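Local coordinates for protein transferrin (Manduca sexta, PDB 6WB6) that binds a single ferric ion together with carbonate and transports iron as a secreted insect transferrin, at residues D57-Y62 with F374-R379; A270-G275 with A336-V341. One frame throughout, in Å; residues are numbered along the deposited sequence.

In the fold
Contact 1 joins the two transferrin lobes, setting residues 57-62 of the first against 374-379 of the second, while contact 2 lies wholly within the first lobe and is nested along the chain inside the loop that contact 1 closes. Their centres are about 10 Å apart and they touch directly: Asp57 OD1 and Gln274 NE2 lie 3.0 Å apart, a probable hydrogen bond, and Pro58 packs on Pro272. Contact 2 borders the iron site, where Tyr90 and Tyr204 hold the ferric ion; contact 1 lies a layer further out. The Arg271 side chain of contact 2 comes to about 4 Å from the iron and about 3 Å from a carbonate; that of Glu59 in contact 1 stays about 9 Å from the iron.

Contact 1 of 2, residues D57-Y62 with F374-R379; sequences DPEDMY and FSRDIR
Arg376 NH2 is gripped by two carboxylates of the 57-62 segment, giving one N-H to Asp57 OD2 and the other to Asp60 OD1, each at 3.0 Å. Both acceptors lie close to the guanidinium plane, but they are used differently: Asp57 offers OD2 through its anti lone pair, at an N-H...O angle of 161°, whereas Asp60 OD1 is met from above its carboxylate plane. Arg376 NH1 adds a weak bond to Asp57 OD2. A water completes the edge, accepting from Arg376 NE at 2.7 Å and donating to Asp60 OD1 and Ser375 OG; the serine hydroxyl is also bonded to Phe372 O. Held firmly at NH2 and, through the water, at NE, the guanidinium probably has little freedom to turn. Glu59 lies over one face, its CB 3.5 Å from Arg376 NE. The glutamate chain bends at chi2, and its carboxylate lies almost parallel to the guanidinium, 7° between planes, a stacked pairing of opposite charges with no N-H directed at the acid.

This is a junction between the lobes: the first turn of helix 58-65 meets the C-terminal end of helix 360-375, which finishes in a Schellman motif with Asp377, at positive phi, as C-prime. Arg376, just before Asp377 and the first residue to leave helical geometry, reaches across to the acids of the first lobe. Asp57 is a predicted iron ligand, yet here its OD2 serves the arginine and its OD1 Gln274. Asp60 OD2 accepts from the backbone N of Asp57 at 2.8 Å and forms a salt bridge to Arg39, which holds the Asp60 carboxylate beside that of Asp57. On the apolar flank, Tyr62 has CG anti to its backbone N (chi1 -175°), which carries the ring to Phe374; Tyr62 OH reaches the edge of that ring at CE2, 3.8 Å away.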
ATOM      1  N   ASP A  57      -1.749 -12.060 -12.811  1.00 23.28           N
ATOM      2  CA  ASP A  57      -1.136 -11.013 -13.603  1.00 18.69           C
ATOM      3  C   ASP A  57       0.287 -11.439 -13.963  1.00 19.27           C
ATOM      4  O   ASP A  57       0.841 -12.346 -13.341  1.00 22.47           O
ATOM      5  CB  ASP A  57      -1.114  -9.690 -12.836  1.00 17.84           C
ATOM      6  CG  ASP A  57      -2.502  -9.214 -12.405  1.00 24.37           C
ATOM      7  OD1 ASP A  57      -3.507  -9.414 -13.134  1.00 22.86           O
ATOM      8  OD2 ASP A  57      -2.578  -8.606 -11.327  1.00 20.17           O
ATOM      9  N   PRO A  58       0.905 -10.784 -14.955  1.00 22.40           N
ATOM     10  CA  PRO A  58       2.321 -11.066 -15.265  1.00 21.31           C
ATOM     11  C   PRO A  58       3.246 -10.947 -14.052  1.00 21.33           C
ATOM     12  O   PRO A  58       4.176 -11.742 -13.875  1.00 18.68           O
ATOM     13  CB  PRO A  58       2.633 -10.008 -16.340  1.00 19.85           C
ATOM     14  CG  PRO A  58       1.286  -9.623 -16.916  1.00 23.35           C
ATOM     15  CD  PRO A  58       0.392  -9.636 -15.729  1.00 26.14           C
ATOM     16  N   GLU A  59       2.996  -9.962 -13.202  1.00 15.93           N
ATOM     17  CA  GLU A  59       3.726  -9.854 -11.949  1.00 23.05           C
ATOM     18  C   GLU A  59       3.602 -11.136 -11.108  1.00 24.91           C
ATOM     19  O   GLU A  59       4.550 -11.524 -10.419  1.00 21.33           O
ATOM     20  CB  GLU A  59       3.219  -8.630 -11.173  1.00 16.52           C
ATOM     21  CG  GLU A  59       3.553  -7.254 -11.803  1.00 19.51           C
ATOM     22  CD  GLU A  59       2.462  -6.744 -12.783  1.00 23.82           C
ATOM     23  OE1 GLU A  59       1.719  -7.574 -13.317  1.00 18.14           O
ATOM     24  OE2 GLU A  59       2.335  -5.521 -13.001  1.00 19.81           O
ATOM     25  N   ASP A  60       2.434 -11.796 -11.137  1.00 22.59           N
ATOM     26  CA  ASP A  60       2.248 -13.023 -10.361  1.00 26.31           C
ATOM     27  C   ASP A  60       2.999 -14.202 -10.988  1.00 23.96           C
ATOM     28  O   ASP A  60       3.560 -15.044 -10.276  1.00 21.79           O
ATOM     29  CB  ASP A  60       0.748 -13.335 -10.229  1.00 18.47           C
ATOM     30  CG  ASP A  60      -0.045 -12.211  -9.567  1.00 21.09           C
ATOM     31  OD1 ASP A  60       0.387 -11.657  -8.526  1.00 23.80           O
ATOM     32  OD2 ASP A  60      -1.110 -11.860 -10.108  1.00 24.37           O
ATOM     33  N   MET A  61       3.002 -14.284 -12.318  1.00 18.87           N
ATOM     34  CA  MET A  61       3.799 -15.289 -13.015  1.00 27.37           C
ATOM     35  C   MET A  61       5.250 -15.193 -12.595  1.00 25.15           C
ATOM     36  O   MET A  61       5.909 -16.209 -12.330  1.00 19.84           O
ATOM     37  CB  MET A  61       3.671 -15.104 -14.534  1.00 23.04           C
ATOM     38  CG  MET A  61       2.220 -15.178 -15.031  1.00 29.73           C
ATOM     39  SD  MET A  61       1.988 -14.647 -16.752  1.00 20.67           S
ATOM     40  CE  MET A  61       0.192 -14.524 -16.849  1.00 22.82           C
ATOM     41  N   TYR A  62       5.753 -13.966 -12.498  1.00 23.81           N
ATOM     42  CA  TYR A  62       7.108 -13.775 -12.037  1.00 21.68           C
ATOM     43  C   TYR A  62       7.284 -14.326 -10.630  1.00 20.83           C
ATOM     44  O   TYR A  62       8.241 -15.055 -10.365  1.00 26.54           O
ATOM     45  CB  TYR A  62       7.486 -12.293 -12.105  1.00 23.27           C
ATOM     46  CG  TYR A  62       8.925 -12.101 -11.737  1.00 22.12           C
ATOM     47  CD1 TYR A  62       9.918 -12.228 -12.696  1.00 25.72           C
ATOM     48  CD2 TYR A  62       9.304 -11.866 -10.421  1.00 32.14           C
ATOM     49  CE1 TYR A  62      11.228 -12.081 -12.377  1.00 24.59           C
ATOM     50  CE2 TYR A  62      10.638 -11.726 -10.086  1.00 26.36           C
ATOM     51  CZ  TYR A  62      11.592 -11.832 -11.076  1.00 25.84           C
ATOM     52  OH  TYR A  62      12.920 -11.701 -10.784  1.00 28.09           O
ATOM     53  N   PHE A 374       8.493  -6.915  -4.622  1.00 11.78           N
ATOM     54  CA  PHE A 374       9.464  -6.831  -5.701  1.00 16.58           C
ATOM     55  C   PHE A 374       8.800  -7.057  -7.049  1.00 19.42           C
ATOM     56  O   PHE A 374       9.034  -6.310  -7.997  1.00 22.02           O
ATOM     57  CB  PHE A 374      10.572  -7.845  -5.506  1.00 16.06           C
ATOM     58  CG  PHE A 374      11.605  -7.783  -6.558  1.00 18.50           C
ATOM     59  CD1 PHE A 374      12.617  -6.856  -6.481  1.00 20.24           C
ATOM     60  CD2 PHE A 374      11.577  -8.657  -7.622  1.00 21.28           C
ATOM     61  CE1 PHE A 374      13.583  -6.782  -7.433  1.00 20.09           C
ATOM     62  CE2 PHE A 374      12.551  -8.594  -8.593  1.00 22.59           C
ATOM     63  CZ  PHE A 374      13.560  -7.652  -8.492  1.00 22.20           C
ATOM     64  N   SER A 375       7.985  -8.106  -7.161  1.00 17.09           N
ATOM     65  CA  SER A 375       7.307  -8.379  -8.418  1.00 25.49           C
ATOM     66  C   SER A 375       6.390  -7.235  -8.828  1.00 19.72           C
ATOM     67  O   SER A 375       5.999  -7.165  -9.994  1.00 19.44           O
ATOM     68  CB  SER A 375       6.496  -9.676  -8.319  1.00 14.72           C
ATOM     69  OG  SER A 375       5.479  -9.550  -7.351  1.00 19.81           O
ATOM     70  N   ARG A 376       6.012  -6.364  -7.894  1.00 18.97           N
ATOM     71  CA  ARG A 376       5.099  -5.262  -8.160  1.00 23.57           C
ATOM     72  C   ARG A 376       5.821  -3.921  -8.262  1.00 22.81           C
ATOM     73  O   ARG A 376       5.206  -2.873  -8.046  1.00 18.69           O
ATOM     74  CB  ARG A 376       4.039  -5.204  -7.075  1.00 18.07           C
ATOM     75  CG  ARG A 376       3.062  -6.387  -7.097  1.00 23.99           C
ATOM     76  CD  ARG A 376       2.003  -6.227  -8.179  1.00 21.72           C
ATOM     77  NE  ARG A 376       1.330  -7.500  -8.453  1.00 19.39           N
ATOM     78  CZ  ARG A 376       0.221  -7.626  -9.177  1.00 23.05           C
ATOM     79  NH1 ARG A 376      -0.364  -6.557  -9.697  1.00 14.92           N
ATOM     80  NH2 ARG A 376      -0.315  -8.828  -9.361  1.00 29.53           N
ATOM     81  N   ASP A 377       7.123  -3.951  -8.539  1.00 23.13           N
ATOM     82  CA  ASP A 377       7.925  -2.776  -8.863  1.00 23.09           C
ATOM     83  C   ASP A 377       8.070  -1.810  -7.693  1.00 23.89           C
ATOM     84  O   ASP A 377       8.300  -0.611  -7.899  1.00 25.19           O
ATOM     85  CB  ASP A 377       7.374  -2.023 -10.080  1.00 20.57           C
ATOM     86  CG  ASP A 377       8.457  -1.153 -10.736  1.00 23.43           C
ATOM     87  OD1 ASP A 377       9.510  -1.718 -11.085  1.00 30.82           O
ATOM     88  OD2 ASP A 377       8.293   0.075 -10.832  1.00 20.00           O
ATOM     89  N   ILE A 378       7.965  -2.308  -6.462  1.00 16.69           N
ATOM     90  CA  ILE A 378       8.182  -1.485  -5.274  1.00 19.15           C
ATOM     91  C   ILE A 378       9.633  -1.659  -4.871  1.00 22.85           C
ATOM     92  O   ILE A 378      10.137  -2.785  -4.847  1.00 17.30           O
ATOM     93  CB  ILE A 378       7.236  -1.884  -4.140  1.00 25.57           C
ATOM     94  CG1 ILE A 378       5.793  -1.677  -4.582  1.00 19.39           C
ATOM     95  CG2 ILE A 378       7.535  -1.107  -2.852  1.00 17.45           C
ATOM     96  CD1 ILE A 378       4.802  -2.062  -3.486  1.00 22.92           C
ATOM     97  N   ARG A 379      10.320  -0.532  -4.631  1.00 23.48           N
ATOM     98  CA  ARG A 379      11.764  -0.480  -4.396  1.00 28.58           C
ATOM     99  C   ARG A 379      11.978   0.595  -3.336  1.00 23.51           C
ATOM    100  O   ARG A 379      11.419   1.703  -3.458  1.00 14.02           O
ATOM    101  CB  ARG A 379      12.563  -0.143  -5.652  1.00 22.62           C
ATOM    102  CG  ARG A 379      12.378  -1.111  -6.797  1.00 27.81           C
ATOM    103  CD  ARG A 379      13.069  -2.429  -6.543  1.00 21.90           C
ATOM    104  NE  ARG A 379      13.058  -3.260  -7.738  1.00 24.31           N
ATOM    105  CZ  ARG A 379      12.023  -3.998  -8.148  1.00 23.22           C
ATOM    106  NH1 ARG A 379      10.891  -4.022  -7.450  1.00 16.69           N
ATOM    107  NH2 ARG A 379      12.134  -4.720  -9.262  1.00 17.70           N
TER
HETATM  108  O   HOH W   1       2.585  -9.788  -7.759  1.00 17.05           O

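Contact 2 of 2, residues A270-G275 with A336-V341; sequences ARPWQG and ANYTEV. With NAG (2-acetamido-2-deoxy-beta-D-glucopyranose), chain C.
Ala270 N donates to Ala336 O at 2.9 Å, a nearly straight bond (165°) lying in the carbonyl plane, which ties strand 269-271 to the turn ahead of helix 338-342. Ala336 CB fits between Ala270 and Pro272, 3.7 Å from Pro272 CG. Beside it the proline crosses the ring of Tyr338 at about a right angle, with Pro272 CD over one face in a CH-pi contact, 3.7 Å from the ring centroid. Val341 CB lies over the opposite face, toward the rim.

In the mixed sheet of the first lobe, strand 269-271 pairs antiparallel with strand 90-97, which carries the iron ligand Tyr90. Asn337, at positive phi in the Schellman motif that ends helix 329-334, carries the N-linked glycan, ND2 bonded to NAG C1 at 1.4 Å. The chain turns at this glycosylated residue, and Tyr338, next along, points back toward the carbonate pocket. There Tyr338 OH is hydrogen-bonded to Asn121 OD1, and a water 3.1 Å from Tyr338 OH donates to it while accepting from Arg271 NE. Arg271 is fully extended (chi1 -173°), which lets its guanidinium reach Tyr90 and the carbonate. With a leucine here in place of Tyr338 the ring and hydroxyl are gone, which would probably leave Pro272 CD without its CH-pi partner, and Asn121 OD1 and the water each short of a bond.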
ATOM      1  N   ALA A 270       6.489  -5.002 -24.232  1.00 19.20           N
ATOM      2  CA  ALA A 270       5.042  -5.070 -24.151  1.00 21.82           C
ATOM      3  C   ALA A 270       4.621  -5.490 -22.751  1.00 20.52           C
ATOM      4  O   ALA A 270       5.336  -6.196 -22.058  1.00 14.16           O
ATOM      5  CB  ALA A 270       4.474  -6.061 -25.167  1.00 17.29           C
ATOM      6  N   ARG A 271       3.465  -5.032 -22.330  1.00 14.02           N
ATOM      7  CA  ARG A 271       2.848  -5.613 -21.152  1.00 15.02           C
ATOM      8  C   ARG A 271       2.129  -6.895 -21.556  1.00 18.73           C
ATOM      9  O   ARG A 271       1.241  -6.853 -22.424  1.00 20.15           O
ATOM     10  CB  ARG A 271       1.890  -4.642 -20.515  1.00 21.11           C
ATOM     11  CG  ARG A 271       1.346  -5.116 -19.214  1.00 19.86           C
ATOM     12  CD  ARG A 271       0.496  -4.041 -18.662  1.00 16.58           C
ATOM     13  NE  ARG A 271       0.018  -4.354 -17.330  1.00 18.73           N
ATOM     14  CZ  ARG A 271      -0.802  -3.565 -16.654  1.00 19.02           C
ATOM     15  NH1 ARG A 271      -1.212  -2.410 -17.179  1.00 16.05           N
ATOM     16  NH2 ARG A 271      -1.209  -3.929 -15.463  1.00 17.82           N
ATOM     17  N   PRO A 272       2.504  -8.046 -21.009  1.00 16.06           N
ATOM     18  CA  PRO A 272       1.827  -9.282 -21.386  1.00 17.41           C
ATOM     19  C   PRO A 272       0.417  -9.304 -20.832  1.00 14.68           C
ATOM     20  O   PRO A 272       0.103  -8.624 -19.853  1.00 23.12           O
ATOM     21  CB  PRO A 272       2.685 -10.378 -20.740  1.00 20.15           C
ATOM     22  CG  PRO A 272       3.920  -9.683 -20.216  1.00 14.88           C
ATOM     23  CD  PRO A 272       3.482  -8.293 -19.927  1.00 18.93           C
ATOM     24  N   TRP A 273      -0.434 -10.073 -21.502  1.00 14.51           N
ATOM     25  CA  TRP A 273      -1.777 -10.333 -21.006  1.00 14.79           C
ATOM     26  C   TRP A 273      -1.731 -11.061 -19.680  1.00 15.50           C
ATOM     27  O   TRP A 273      -0.838 -11.867 -19.420  1.00 14.95           O
ATOM     28  CB  TRP A 273      -2.546 -11.221 -21.965  1.00 21.32           C
ATOM     29  CG  TRP A 273      -2.865 -10.653 -23.305  1.00 18.08           C
ATOM     30  CD1 TRP A 273      -2.375 -11.075 -24.490  1.00 19.97           C
ATOM     31  CD2 TRP A 273      -3.786  -9.597 -23.594  1.00 18.72           C
ATOM     32  NE1 TRP A 273      -2.924 -10.349 -25.514  1.00 20.63           N
ATOM     33  CE2 TRP A 273      -3.797  -9.432 -24.991  1.00 19.32           C
ATOM     34  CE3 TRP A 273      -4.592  -8.769 -22.808  1.00 19.72           C
ATOM     35  CZ2 TRP A 273      -4.590  -8.472 -25.628  1.00 17.94           C
ATOM     36  CZ3 TRP A 273      -5.384  -7.804 -23.445  1.00 21.95           C
ATOM     37  CH2 TRP A 273      -5.375  -7.668 -24.843  1.00 16.77           C
ATOM     38  N   GLN A 274      -2.760 -10.838 -18.878  1.00 17.80           N
ATOM     39  CA  GLN A 274      -3.016 -11.703 -17.750  1.00 19.18           C
ATOM     40  C   GLN A 274      -3.573 -13.027 -18.249  1.00 21.15           C
ATOM     41  O   GLN A 274      -3.929 -13.182 -19.427  1.00 21.00           O
ATOM     42  CB  GLN A 274      -4.028 -11.090 -16.795  1.00 24.03           C
ATOM     43  CG  GLN A 274      -3.857  -9.644 -16.500  1.00 30.16           C
ATOM     44  CD  GLN A 274      -5.194  -9.004 -16.315  1.00 30.37           C
ATOM     45  OE1 GLN A 274      -6.042  -9.083 -17.193  1.00 24.30           O
ATOM     46  NE2 GLN A 274      -5.411  -8.406 -15.154  1.00 34.91           N
ATOM     47  N   GLY A 275      -3.682 -13.984 -17.331  1.00 22.20           N
ATOM     48  CA  GLY A 275      -4.292 -15.255 -17.674  1.00 26.49           C
ATOM     49  C   GLY A 275      -4.331 -16.232 -16.517  1.00 19.20           C
ATOM     50  O   GLY A 275      -4.484 -15.830 -15.362  1.00 21.11           O
ATOM     51  N   ALA A 336       7.999 -10.797 -24.020  1.00 22.77           N
ATOM     52  CA  ALA A 336       7.488  -9.448 -24.012  1.00 27.83           C
ATOM     53  C   ALA A 336       8.572  -8.443 -23.665  1.00 28.00           C
ATOM     54  O   ALA A 336       8.303  -7.240 -23.688  1.00 20.08           O
ATOM     55  CB  ALA A 336       6.336  -9.328 -23.021  1.00 16.03           C
ATOM     56  N   ASN A 337       9.796  -8.920 -23.398  1.00 19.85           N
ATOM     57  CA  ASN A 337      10.845  -8.146 -22.731  1.00 26.40           C
ATOM     58  C   ASN A 337      10.388  -7.644 -21.368  1.00 22.03           C
ATOM     59  O   ASN A 337      10.837  -6.605 -20.890  1.00 21.14           O
ATOM     60  CB  ASN A 337      11.309  -6.972 -23.585  1.00 19.66           C
ATOM     61  CG  ASN A 337      12.005  -7.421 -24.855  1.00 25.16           C
ATOM     62  OD1 ASN A 337      12.619  -8.486 -24.901  1.00 32.06           O
ATOM     63  ND2 ASN A 337      11.914  -6.614 -25.891  1.00 24.57           N
ATOM     64  N   TYR A 338       9.482  -8.362 -20.726  1.00 16.70           N
ATOM     65  CA  TYR A 338       8.870  -7.824 -19.523  1.00 15.47           C
ATOM     66  C   TYR A 338       9.531  -8.325 -18.250  1.00 14.84           C
ATOM     67  O   TYR A 338       9.293  -7.751 -17.189  1.00 20.64           O
ATOM     68  CB  TYR A 338       7.366  -8.149 -19.517  1.00 17.72           C
ATOM     69  CG  TYR A 338       6.567  -7.275 -18.594  1.00 16.66           C
ATOM     70  CD1 TYR A 338       6.303  -5.962 -18.922  1.00 15.21           C
ATOM     71  CD2 TYR A 338       6.073  -7.766 -17.396  1.00 21.06           C
ATOM     72  CE1 TYR A 338       5.562  -5.161 -18.095  1.00 19.42           C
ATOM     73  CE2 TYR A 338       5.335  -6.962 -16.546  1.00 22.37           C
ATOM     74  CZ  TYR A 338       5.076  -5.656 -16.918  1.00 17.02           C
ATOM     75  OH  TYR A 338       4.364  -4.835 -16.093  1.00 16.85           O
ATOM     76  N   THR A 339      10.333  -9.386 -18.314  1.00 18.08           N
ATOM     77  CA  THR A 339      11.070  -9.784 -17.115  1.00 20.91           C
ATOM     78  C   THR A 339      12.044  -8.684 -16.718  1.00 17.54           C
ATOM     79  O   THR A 339      12.162  -8.340 -15.536  1.00 18.85           O
ATOM     80  CB  THR A 339      11.813 -11.100 -17.354  1.00 21.59           C
ATOM     81  OG1 THR A 339      10.952 -12.037 -18.008  1.00 24.62           O
ATOM     82  CG2 THR A 339      12.287 -11.685 -16.016  1.00 17.74           C
ATOM     83  N   GLU A 340      12.715  -8.097 -17.716  1.00 20.69           N
ATOM     84  CA  GLU A 340      13.577  -6.931 -17.512  1.00 19.62           C
ATOM     85  C   GLU A 340      12.874  -5.850 -16.718  1.00 20.61           C
ATOM     86  O   GLU A 340      13.436  -5.280 -15.768  1.00 20.15           O
ATOM     87  CB  GLU A 340      13.997  -6.358 -18.873  1.00 27.71           C
ATOM     88  CG  GLU A 340      14.815  -7.284 -19.720  1.00 40.02           C
ATOM     89  CD  GLU A 340      15.026  -6.739 -21.128  1.00 42.74           C
ATOM     90  OE1 GLU A 340      15.654  -5.668 -21.269  1.00 32.99           O
ATOM     91  OE2 GLU A 340      14.547  -7.385 -22.086  1.00 41.98           O
ATOM     92  N   VAL A 341      11.642  -5.535 -17.123  1.00 18.85           N
ATOM     93  CA  VAL A 341      10.845  -4.508 -16.457  1.00 14.51           C
ATOM     94  C   VAL A 341      10.550  -4.915 -15.023  1.00 18.97           C
ATOM     95  O   VAL A 341      10.679  -4.120 -14.090  1.00 18.96           O
ATOM     96  CB  VAL A 341       9.545  -4.273 -17.247  1.00 13.97           C
ATOM     97  CG1 VAL A 341       8.742  -3.176 -16.629  1.00 15.38           C
ATOM     98  CG2 VAL A 341       9.850  -3.953 -18.687  1.00 15.03           C
TER
HETATM   99  C1  NAG C   1      12.589  -7.007 -27.089  1.00 28.12           C
HETATM  100  C2  NAG C   1      11.780  -6.631 -28.317  1.00 31.01           C
HETATM  101  C3  NAG C   1      12.550  -6.737 -29.639  1.00 33.23           C
HETATM  102  C4  NAG C   1      13.988  -6.218 -29.540  1.00 36.92           C
HETATM  103  C5  NAG C   1      14.650  -6.577 -28.211  1.00 36.64           C
HETATM  104  C6  NAG C   1      15.888  -5.733 -28.012  1.00 34.71           C
HETATM  105  C7  NAG C   1       9.395  -7.072 -27.903  1.00 30.69           C
HETATM  106  C8  NAG C   1       8.296  -8.044 -28.202  1.00 26.39           C
HETATM  107  N2  NAG C   1      10.588  -7.454 -28.357  1.00 24.59           N
HETATM  108  O3  NAG C   1      11.815  -5.956 -30.594  1.00 32.82           O
HETATM  109  O4  NAG C   1      14.855  -6.822 -30.511  1.00 32.31           O
HETATM  110  O5  NAG C   1      13.820  -6.310 -27.083  1.00 30.68           O
HETATM  111  O6  NAG C   1      15.450  -4.381 -28.077  1.00 31.64           O
HETATM  112  O7  NAG C   1       9.187  -6.022 -27.309  1.00 24.52           O
HETATM  113  O   HOH W   2       1.679  -6.352 -15.870  1.00 16.72           O